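Local coordinates for trehalose-6-phosphate phosphatase (PDB 5DXN), which belongs to the trehalose-phosphatase family of the HAD clan and holds a magnesium ion in an alpha/beta core joined to a smaller cap domain, at residues 23-28 with 62-67; 114-119 with 160-165; 101-106 with 134-139. One frame throughout, in Å; residues are numbered along the deposited sequence.

Contact 1: residues 23-28 with 62-67. With MG (magnesium ion), chain B.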
loop_
_atom_site.group_PDB
_atom_site.type_symbol
_atom_site.label_atom_id
_atom_site.label_comp_id
_atom_site.label_asym_id
_atom_site.label_seq_id
_atom_site.Cartn_x
_atom_site.Cartn_y
_atom_site.Cartn_z
ATOM N N PHE A 23 -7.960 -5.480 8.280
ATOM C CA PHE A 23 -6.713 -4.833 8.702
ATOM C C PHE A 23 -5.777 -4.698 7.524
ATOM O O PHE A 23 -5.483 -5.693 6.856
ATOM C CB PHE A 23 -6.014 -5.648 9.796
ATOM C CG PHE A 23 -6.768 -5.692 11.097
ATOM C CD1 PHE A 23 -6.467 -4.795 12.104
ATOM C CD2 PHE A 23 -7.786 -6.616 11.292
ATOM C CE1 PHE A 23 -7.162 -4.822 13.309
ATOM C CE2 PHE A 23 -8.501 -6.644 12.484
ATOM C CZ PHE A 23 -8.182 -5.753 13.497
ATOM N N MET A 24 -5.268 -3.494 7.290
ATOM C CA MET A 24 -4.287 -3.300 6.219
ATOM C C MET A 24 -3.066 -2.613 6.812
ATOM O O MET A 24 -3.122 -1.444 7.213
ATOM C CB MET A 24 -4.909 -2.495 5.068
ATOM C CG MET A 24 -6.086 -3.205 4.449
ATOM S SD MET A 24 -6.888 -2.354 3.085
ATOM C CE MET A 24 -7.762 -1.061 3.943
ATOM N N PHE A 25 -1.973 -3.361 6.926
ATOM C CA PHE A 25 -0.779 -2.889 7.608
ATOM C C PHE A 25 0.360 -2.709 6.633
ATOM O O PHE A 25 0.758 -3.682 5.997
ATOM C CB PHE A 25 -0.286 -3.891 8.657
ATOM C CG PHE A 25 -1.249 -4.171 9.772
ATOM C CD1 PHE A 25 -1.997 -3.175 10.340
ATOM C CD2 PHE A 25 -1.369 -5.444 10.266
ATOM C CE1 PHE A 25 -2.885 -3.468 11.398
ATOM C CE2 PHE A 25 -2.234 -5.739 11.316
ATOM C CZ PHE A 25 -2.977 -4.754 11.880
ATOM N N ASP A 26 0.903 -1.502 6.543
ATOM C CA ASP A 26 2.255 -1.331 6.008
ATOM C C ASP A 26 3.232 -2.061 6.934
ATOM O O ASP A 26 2.943 -2.226 8.124
ATOM C CB ASP A 26 2.609 0.162 5.911
ATOM C CG ASP A 26 4.049 0.395 5.501
ATOM O OD1 ASP A 26 4.460 -0.173 4.482
ATOM O OD2 ASP A 26 4.757 1.136 6.213
ATOM N N TYR A 27 4.372 -2.514 6.401
ATOM C CA TYR A 27 5.372 -3.172 7.235
ATOM C C TYR A 27 6.427 -2.211 7.781
ATOM O O TYR A 27 6.396 -1.844 8.945
ATOM C CB TYR A 27 6.066 -4.290 6.464
ATOM C CG TYR A 27 7.060 -5.000 7.341
ATOM C CD1 TYR A 27 6.626 -5.755 8.416
ATOM C CD2 TYR A 27 8.420 -4.888 7.118
ATOM C CE1 TYR A 27 7.530 -6.408 9.247
ATOM C CE2 TYR A 27 9.333 -5.535 7.938
ATOM C CZ TYR A 27 8.882 -6.290 8.993
ATOM O OH TYR A 27 9.789 -6.928 9.802
ATOM N N ASP A 28 7.347 -1.771 6.926
ATOM C CA ASP A 28 8.464 -0.962 7.402
ATOM C C ASP A 28 8.047 0.390 7.968
ATOM O O ASP A 28 7.351 1.158 7.297
ATOM C CB ASP A 28 9.470 -0.752 6.268
ATOM C CG ASP A 28 10.307 -1.993 6.006
ATOM O OD1 ASP A 28 11.128 -2.341 6.885
ATOM O OD2 ASP A 28 10.133 -2.622 4.933
ATOM N N VAL A 62 -6.565 -10.047 7.575
ATOM C CA VAL A 62 -5.369 -9.297 7.945
ATOM C C VAL A 62 -4.389 -9.284 6.781
ATOM O O VAL A 62 -3.956 -10.357 6.357
ATOM C CB VAL A 62 -4.711 -9.884 9.173
ATOM C CG1 VAL A 62 -3.455 -9.099 9.565
ATOM C CG2 VAL A 62 -5.720 -9.935 10.340
ATOM N N TRP A 63 -4.036 -8.086 6.309
ATOM C CA TRP A 63 -3.140 -7.917 5.171
ATOM C C TRP A 63 -1.847 -7.183 5.533
ATOM O O TRP A 63 -1.860 -6.180 6.279
ATOM C CB TRP A 63 -3.877 -7.171 4.076
ATOM C CG TRP A 63 -4.783 -8.028 3.310
ATOM C CD1 TRP A 63 -6.084 -8.327 3.587
ATOM C CD2 TRP A 63 -4.453 -8.732 2.112
ATOM N NE1 TRP A 63 -6.589 -9.167 2.624
ATOM C CE2 TRP A 63 -5.606 -9.426 1.702
ATOM C CE3 TRP A 63 -3.296 -8.830 1.339
ATOM C CZ2 TRP A 63 -5.630 -10.221 0.549
ATOM C CZ3 TRP A 63 -3.323 -9.612 0.198
ATOM C CH2 TRP A 63 -4.480 -10.304 -0.175
ATOM N N ILE A 64 -0.729 -7.701 5.023
ATOM C CA ILE A 64 0.544 -7.032 5.152
ATOM C C ILE A 64 0.867 -6.480 3.762
ATOM O O ILE A 64 0.846 -7.224 2.794
ATOM C CB ILE A 64 1.652 -7.985 5.666
ATOM C CG1 ILE A 64 1.156 -8.788 6.873
ATOM C CG2 ILE A 64 2.932 -7.186 5.980
ATOM C CD1 ILE A 64 0.684 -7.941 8.024
ATOM N N ILE A 65 1.081 -5.172 3.664
ATOM C CA ILE A 65 1.270 -4.534 2.358
ATOM C C ILE A 65 2.641 -3.894 2.329
ATOM O O ILE A 65 2.890 -2.895 3.013
ATOM C CB ILE A 65 0.204 -3.480 2.059
ATOM C CG1 ILE A 65 -1.203 -4.078 2.161
ATOM C CG2 ILE A 65 0.413 -2.913 0.639
ATOM C CD1 ILE A 65 -2.312 -3.031 2.236
ATOM N N SER A 66 3.521 -4.459 1.511
ATOM C CA SER A 66 4.930 -4.123 1.568
ATOM C C SER A 66 5.611 -3.996 0.204
ATOM O O SER A 66 5.229 -4.639 -0.764
ATOM C CB SER A 66 5.663 -5.172 2.394
ATOM O OG SER A 66 7.006 -4.787 2.588
ATOM N N GLY A 67 6.661 -3.194 0.171
ATOM C CA GLY A 67 7.521 -3.145 -0.993
ATOM C C GLY A 67 8.620 -4.168 -0.894
ATOM O O GLY A 67 9.390 -4.346 -1.837
HETATM MG MG MG B . 6.436 2.080 5.746
HETATM O O HOH W 1 7.151 0.715 4.355
HETATM O O HOH W 2 7.588 -2.475 4.022
HETATM O O HOH W 3 5.533 3.105 4.241
HETATM O O HOH W 4 8.193 3.238 5.606
#
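Val62 divides its two methyls between two phenylalanines of the neighbouring parallel strand: Val62 CG2 meets Phe23 CD2 at 4.0 Å, and CG1 slants in on Phe25 CE2. Leu54 of helix 45-56 touches all three residues. At Trp63 the backbone does the pairing. Trp63 N donates to Phe23 O (2.8 Å), and Trp63 O accepts from Phe25 N at 2.9 Å in a fairly straight bond, 164° at the hydrogen. The indole leads away from the first strand and packs on Leu197 of helix 190-199. Ile64 returns to the face of the phenylalanines. With CG1 beside the backbone N (chi1 -47°), the chain swings Ile64 CD1 to the edge of the Phe25 ring, in plane with it and 3.9 Å from Phe25 CD2. The two strands are neighbours inside the parallel part of the HAD core sheet and are linked through helix 45-56 as a beta-alpha-beta unit. Asp26, Asp28 and Thr30, at the strand's end, fit the DxDx(T/V) signature of that superfamily. Ile65 N closes the ladder on Phe25 O at 2.8 Å, while its CD1 rests against Met24 CB on the opposite face from the phenylalanines. Ile65 O receives a CA-H...O contact from Asp26 CA (3.4 Å), and Asp26 OD2 binds magnesium at 2.0 Å. Asp28 O, Asp217 and three waters make up the remainder of a six-ligand shell; Thr30 OG1 bonds Asp26 OD2, and Lys190 pairs with OD1. Past the strand, Ser66 OG bonds a water at 2.8 Å that also contacts Asp28 through N and OD2. Arg68 reinforces this link, its N bonding Ser66 OG and its NE forming a salt bridge to Asp28 OD2.

Contact 2: residues 114-119 with 160-165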
loop_
_atom_site.group_PDB
_atom_site.type_symbol
_atom_site.label_atom_id
_atom_site.label_comp_id
_atom_site.label_asym_id
_atom_site.label_seq_id
_atom_site.Cartn_x
_atom_site.Cartn_y
_atom_site.Cartn_z
ATOM N N LYS A 114 4.389 0.017 -24.816
ATOM C CA LYS A 114 4.886 0.422 -26.123
ATOM C C LYS A 114 4.719 1.915 -26.337
ATOM O O LYS A 114 5.626 2.593 -26.840
ATOM C CB LYS A 114 4.187 -0.362 -27.232
ATOM C CG LYS A 114 4.752 -1.764 -27.416
ATOM C CD LYS A 114 4.013 -2.534 -28.496
ATOM C CE LYS A 114 3.809 -1.678 -29.739
ATOM N NZ LYS A 114 5.075 -1.043 -30.205
ATOM N N GLU A 115 3.570 2.441 -25.948
ATOM C CA GLU A 115 3.330 3.862 -26.125
ATOM C C GLU A 115 4.150 4.691 -25.148
ATOM O O GLU A 115 4.549 5.809 -25.460
ATOM C CB GLU A 115 1.839 4.190 -25.974
ATOM C CG GLU A 115 1.469 5.529 -26.588
ATOM C CD GLU A 115 -0.028 5.746 -26.678
ATOM O OE1 GLU A 115 -0.783 5.069 -25.944
ATOM O OE2 GLU A 115 -0.452 6.582 -27.508
ATOM N N VAL A 116 4.412 4.157 -23.959
ATOM C CA VAL A 116 5.249 4.890 -23.032
ATOM C C VAL A 116 6.675 4.990 -23.564
ATOM O O VAL A 116 7.284 6.071 -23.533
ATOM C CB VAL A 116 5.250 4.256 -21.629
ATOM C CG1 VAL A 116 6.382 4.854 -20.809
ATOM C CG2 VAL A 116 3.897 4.498 -20.960
ATOM N N MET A 117 7.191 3.873 -24.077
ATOM C CA MET A 117 8.507 3.837 -24.714
ATOM C C MET A 117 8.599 4.851 -25.855
ATOM O O MET A 117 9.608 5.522 -26.003
ATOM C CB MET A 117 8.807 2.430 -25.235
ATOM C CG MET A 117 9.032 1.391 -24.160
ATOM S SD MET A 117 10.391 1.845 -23.067
ATOM C CE MET A 117 11.765 1.819 -24.229
ATOM N N GLU A 118 7.536 4.969 -26.639
ATOM C CA GLU A 118 7.468 5.969 -27.710
ATOM C C GLU A 118 7.619 7.406 -27.193
ATOM O O GLU A 118 8.383 8.208 -27.740
ATOM C CB GLU A 118 6.145 5.806 -28.459
ATOM C CG GLU A 118 5.874 6.826 -29.537
ATOM C CD GLU A 118 4.518 6.599 -30.186
ATOM O OE1 GLU A 118 3.806 5.653 -29.769
ATOM O OE2 GLU A 118 4.166 7.362 -31.109
ATOM N N VAL A 119 6.896 7.733 -26.128
ATOM C CA VAL A 119 6.972 9.066 -25.560
ATOM C C VAL A 119 8.354 9.291 -24.920
ATOM O O VAL A 119 8.972 10.334 -25.095
ATOM C CB VAL A 119 5.846 9.283 -24.531
ATOM C CG1 VAL A 119 6.057 10.594 -23.750
ATOM C CG2 VAL A 119 4.474 9.272 -25.243
ATOM N N LYS A 160 2.888 15.660 -19.181
ATOM C CA LYS A 160 1.700 16.132 -19.884
ATOM C C LYS A 160 1.354 15.259 -21.080
ATOM O O LYS A 160 0.196 14.925 -21.288
ATOM C CB LYS A 160 1.881 17.578 -20.338
ATOM C CG LYS A 160 1.988 18.566 -19.201
ATOM C CD LYS A 160 2.108 19.975 -19.739
ATOM C CE LYS A 160 2.552 20.957 -18.671
ATOM N NZ LYS A 160 2.708 22.335 -19.249
ATOM N N MET A 161 2.360 14.871 -21.854
ATOM C CA MET A 161 2.123 14.039 -23.025
ATOM C C MET A 161 1.580 12.657 -22.634
ATOM O O MET A 161 0.672 12.130 -23.285
ATOM C CB MET A 161 3.412 13.911 -23.851
ATOM C CG MET A 161 3.215 13.211 -25.194
ATOM S SD MET A 161 4.732 13.090 -26.148
ATOM C CE MET A 161 4.956 14.808 -26.598
ATOM N N LEU A 162 2.117 12.076 -21.565
ATOM C CA LEU A 162 1.627 10.787 -21.095
ATOM C C LEU A 162 0.153 10.895 -20.693
ATOM O O LEU A 162 -0.637 9.978 -20.908
ATOM C CB LEU A 162 2.479 10.283 -19.923
ATOM C CG LEU A 162 3.967 10.036 -20.224
ATOM C CD1 LEU A 162 4.788 9.941 -18.940
ATOM C CD2 LEU A 162 4.155 8.776 -21.044
ATOM N N GLU A 163 -0.217 12.040 -20.135
ATOM C CA GLU A 163 -1.592 12.245 -19.679
ATOM C C GLU A 163 -2.593 12.388 -20.827
ATOM O O GLU A 163 -3.739 11.947 -20.710
ATOM C CB GLU A 163 -1.671 13.479 -18.778
ATOM C CG GLU A 163 -2.354 13.214 -17.454
ATOM C CD GLU A 163 -1.552 12.278 -16.570
ATOM O OE1 GLU A 163 -0.353 12.558 -16.350
ATOM O OE2 GLU A 163 -2.114 11.262 -16.100
ATOM N N GLU A 164 -2.178 13.008 -21.926
ATOM C CA GLU A 164 -3.102 13.215 -23.038
ATOM C C GLU A 164 -3.132 11.999 -23.970
ATOM O O GLU A 164 -3.920 11.959 -24.920
ATOM C CB GLU A 164 -2.767 14.513 -23.818
ATOM C CG GLU A 164 -1.284 14.908 -23.928
ATOM C CD GLU A 164 -1.048 16.433 -23.884
ATOM O OE1 GLU A 164 0.018 16.904 -24.367
ATOM O OE2 GLU A 164 -1.915 17.169 -23.361
ATOM N N THR A 165 -2.297 10.997 -23.691
ATOM C CA THR A 165 -2.283 9.788 -24.519
ATOM C C THR A 165 -2.364 8.498 -23.699
ATOM O O THR A 165 -3.454 7.939 -23.529
ATOM C CB THR A 165 -1.028 9.738 -25.432
ATOM O OG1 THR A 165 0.166 9.743 -24.639
ATOM C CG2 THR A 165 -1.010 10.944 -26.367
#
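The carboxylate of Glu115 is the flat group of this contact, and Thr165 CB stands above its plane, almost directly over Glu115 OE2 at 3.8 Å. The same oxygen forms a salt bridge with Arg169 in helix 166-169, so the threonine packs against an acceptor already engaged by a positive charge. Thr165 turns its hydroxyl back on its own chain: Thr165 OG1 lies between the backbone N and the carbonyl carbon (chi1 60°) and donates to Met161 O at 2.8 Å, about one turn earlier. One turn on from Glu115, Val119 is the main apolar residue of its helix here. Val119 CG1 touches Met161 SD at 3.7 Å and Leu162 CD2 at 3.8 Å, while Val119 CG2 also reaches Met161 SD, at 3.9 Å. Both methyls of the valine thus meet the thioether, the two side chains running past each other in opposite directions. The helices, 112-124 and 151-164, belong to the cap domain, where they lie together on a four-stranded antiparallel sheet, an alpha/beta arrangement consistent with the caps of this branch of the HAD clan. Their short segments run roughly antiparallel, at 148°, with axes 10.5 Å apart. No hydrogen bond crosses between the segments. On the side turned to the sheet, Val116 CG2 comes to 4.3 Å from Leu162 CD2, a looser approach than those of Val119. Val183 of strand 180-185 touches both Val116 and Leu162, and Leu139 of strand 139-142 meets Val116 as well.

Contact 3: residues 101-106 with 134-139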
loop_
_atom_site.group_PDB
_atom_site.type_symbol
_atom_site.label_atom_id
_atom_site.label_comp_id
_atom_site.label_asym_id
_atom_site.label_seq_id
_atom_site.Cartn_x
_atom_site.Cartn_y
_atom_site.Cartn_z
ATOM N N TRP A 101 1.124 -18.007 -4.330
ATOM C CA TRP A 101 1.588 -16.658 -4.662
ATOM C C TRP A 101 1.169 -16.335 -6.091
ATOM O O TRP A 101 1.376 -17.140 -7.004
ATOM C CB TRP A 101 3.103 -16.525 -4.538
ATOM C CG TRP A 101 3.636 -16.285 -3.182
ATOM C CD1 TRP A 101 4.237 -17.194 -2.368
ATOM C CD2 TRP A 101 3.652 -15.037 -2.475
ATOM N NE1 TRP A 101 4.610 -16.602 -1.187
ATOM C CE2 TRP A 101 4.269 -15.274 -1.233
ATOM C CE3 TRP A 101 3.195 -13.748 -2.766
ATOM C CZ2 TRP A 101 4.445 -14.278 -0.289
ATOM C CZ3 TRP A 101 3.378 -12.760 -1.829
ATOM C CH2 TRP A 101 3.988 -13.027 -0.603
ATOM N N GLU A 102 0.585 -15.164 -6.295
ATOM C CA GLU A 102 0.182 -14.754 -7.632
ATOM C C GLU A 102 1.049 -13.611 -8.140
ATOM O O GLU A 102 1.343 -12.663 -7.413
ATOM C CB GLU A 102 -1.293 -14.346 -7.656
ATOM C CG GLU A 102 -2.233 -15.480 -7.293
ATOM C CD GLU A 102 -3.600 -15.323 -7.923
ATOM O OE1 GLU A 102 -3.946 -14.189 -8.314
ATOM O OE2 GLU A 102 -4.319 -16.341 -8.035
ATOM N N ASN A 103 1.469 -13.735 -9.397
ATOM C CA ASN A 103 2.244 -12.715 -10.087
ATOM C C ASN A 103 1.292 -11.825 -10.881
ATOM O O ASN A 103 0.780 -12.229 -11.927
ATOM C CB ASN A 103 3.280 -13.382 -11.007
ATOM C CG ASN A 103 4.277 -12.401 -11.592
ATOM O OD1 ASN A 103 4.002 -11.213 -11.723
ATOM N ND2 ASN A 103 5.449 -12.908 -11.957
ATOM N N LEU A 104 1.052 -10.615 -10.387
ATOM C CA LEU A 104 -0.006 -9.781 -10.942
ATOM C C LEU A 104 0.386 -9.141 -12.275
ATOM O O LEU A 104 -0.473 -8.656 -13.014
ATOM C CB LEU A 104 -0.413 -8.694 -9.939
ATOM C CG LEU A 104 -1.137 -9.164 -8.673
ATOM C CD1 LEU A 104 -1.869 -8.000 -8.024
ATOM C CD2 LEU A 104 -2.107 -10.291 -8.972
ATOM N N ALA A 105 1.677 -9.140 -12.587
ATOM C CA ALA A 105 2.123 -8.598 -13.867
ATOM C C ALA A 105 1.728 -9.507 -15.024
ATOM O O ALA A 105 1.417 -9.030 -16.115
ATOM C CB ALA A 105 3.611 -8.383 -13.861
ATOM N N GLU A 106 1.733 -10.813 -14.783
ATOM C CA GLU A 106 1.417 -11.770 -15.829
ATOM C C GLU A 106 -0.091 -11.911 -16.022
ATOM O O GLU A 106 -0.551 -12.551 -16.966
ATOM C CB GLU A 106 2.056 -13.126 -15.516
ATOM C CG GLU A 106 3.510 -13.035 -15.040
ATOM C CD GLU A 106 4.463 -12.426 -16.073
ATOM O OE1 GLU A 106 4.069 -12.237 -17.246
ATOM O OE2 GLU A 106 5.626 -12.145 -15.708
ATOM N N ARG A 134 13.823 -0.297 -18.344
ATOM C CA ARG A 134 12.640 -1.121 -18.551
ATOM C C ARG A 134 12.579 -2.319 -17.604
ATOM O O ARG A 134 13.530 -3.094 -17.500
ATOM C CB ARG A 134 12.583 -1.595 -20.004
ATOM C CG ARG A 134 11.396 -2.482 -20.319
ATOM C CD ARG A 134 10.974 -2.373 -21.781
ATOM N NE ARG A 134 9.621 -2.890 -21.963
ATOM C CZ ARG A 134 8.934 -2.834 -23.097
ATOM N NH1 ARG A 134 9.468 -2.281 -24.181
ATOM N NH2 ARG A 134 7.708 -3.340 -23.148
ATOM N N LYS A 135 11.455 -2.449 -16.909
ATOM C CA LYS A 135 11.187 -3.613 -16.074
ATOM C C LYS A 135 9.979 -4.364 -16.617
ATOM O O LYS A 135 9.320 -3.902 -17.556
ATOM C CB LYS A 135 10.947 -3.195 -14.626
ATOM C CG LYS A 135 12.137 -2.517 -13.980
ATOM C CD LYS A 135 12.538 -3.252 -12.710
ATOM C CE LYS A 135 12.468 -2.352 -11.486
ATOM N NZ LYS A 135 12.649 -3.133 -10.224
ATOM N N ARG A 136 9.703 -5.527 -16.033
ATOM C CA ARG A 136 8.509 -6.294 -16.356
ATOM C C ARG A 136 7.276 -5.431 -16.109
ATOM O O ARG A 136 6.327 -5.435 -16.900
ATOM C CB ARG A 136 8.452 -7.579 -15.521
ATOM C CG ARG A 136 7.164 -8.388 -15.656
ATOM C CD ARG A 136 6.998 -9.359 -14.482
ATOM N NE ARG A 136 7.446 -8.769 -13.221
ATOM C CZ ARG A 136 6.835 -8.940 -12.052
ATOM N NH1 ARG A 136 5.738 -9.677 -11.976
ATOM N NH2 ARG A 136 7.316 -8.366 -10.958
ATOM N N VAL A 137 7.329 -4.655 -15.030
ATOM C CA VAL A 137 6.183 -3.880 -14.574
ATOM C C VAL A 137 6.288 -2.367 -14.851
ATOM O O VAL A 137 5.396 -1.780 -15.476
ATOM C CB VAL A 137 5.961 -4.117 -13.060
ATOM C CG1 VAL A 137 4.924 -3.170 -12.510
ATOM C CG2 VAL A 137 5.560 -5.565 -12.804
ATOM N N ALA A 138 7.366 -1.733 -14.398
ATOM C CA ALA A 138 7.470 -0.278 -14.487
ATOM C C ALA A 138 8.461 0.188 -15.547
ATOM O O ALA A 138 9.530 -0.397 -15.724
ATOM C CB ALA A 138 7.853 0.302 -13.138
ATOM N N LEU A 139 8.094 1.252 -16.255
ATOM C CA LEU A 139 8.990 1.890 -17.202
ATOM C C LEU A 139 9.446 3.233 -16.657
ATOM O O LEU A 139 8.629 4.038 -16.200
ATOM C CB LEU A 139 8.305 2.074 -18.559
ATOM C CG LEU A 139 8.309 0.887 -19.528
ATOM C CD1 LEU A 139 7.716 -0.371 -18.903
ATOM C CD2 LEU A 139 7.556 1.257 -20.797
#
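Arg136 lays the aliphatic part of its side chain across Ala105, Arg136 CD reaching Ala105 CB at 3.6 Å and Arg136 CG following at 4.0 Å. The chain leaves the backbone with CG anti to N (chi1 173°) and then bends at chi3 (38°). This fold brings one face of the guanidinium under Val137 CG2, which sits 3.6 Å above the centre of the plane. The same methyl, Val137 CG2, touches Ala105 CB, also at 3.6 Å, so alanine, valine and the arginine chain form one small apolar patch. Glu106 comes in across the arginine at about a right angle. Its carboxylate oxygen, Glu106 OE2, lies 3.3 Å from Arg136 CD and near the guanidinium plane. Glu106 OE2 is about 4.5 Å from Arg136 NH1, beyond a salt bridge as modelled, though the place of that nitrogen is less sure. Asn103 OD1 accepts from Ala105 N at 3.2 Å in an Asx turn, which starts the bend after strand 101-103; the exact place of that oxygen is doubtful, as is its relation to Arg136 NH1. Strand 101-103 is an outer strand of the core sheet, whereas residues 135-138 form the turn between two antiparallel strands of the cap, closed by Lys135 N bonding Ala138 O. The contact therefore joins core to cap. Phe92 and Cys91 also meet Arg136 from the core side, and Gln113 bonds Arg136 O. The polar side of the contact is not settled by the model; what is firm is the apolar packing of Ala105 with Val137 and the arginine chain, to which the nearby Glu106 would probably add a weak attraction for Arg136.

From the N terminus, contact 1 comes first: it closes the loop running from strand 21-26 through helix 45-56 to strand 60-65, and is complete before the others begin. Contact 3 then opens at 101-106 on the outer strand of the same core sheet, and contact 2 opens at 114-119 in the next helix. Contact 3 closes at 134-139 and contact 2 at 160-165, so these two cross. They also touch, Met117 CG lying 3.7 Å from Leu139 CD2. Contact 2 ties together the cap helices and contact 3 links cap to core, while contact 1, its centre about 19 Å from that of contact 3, lies in the core interior.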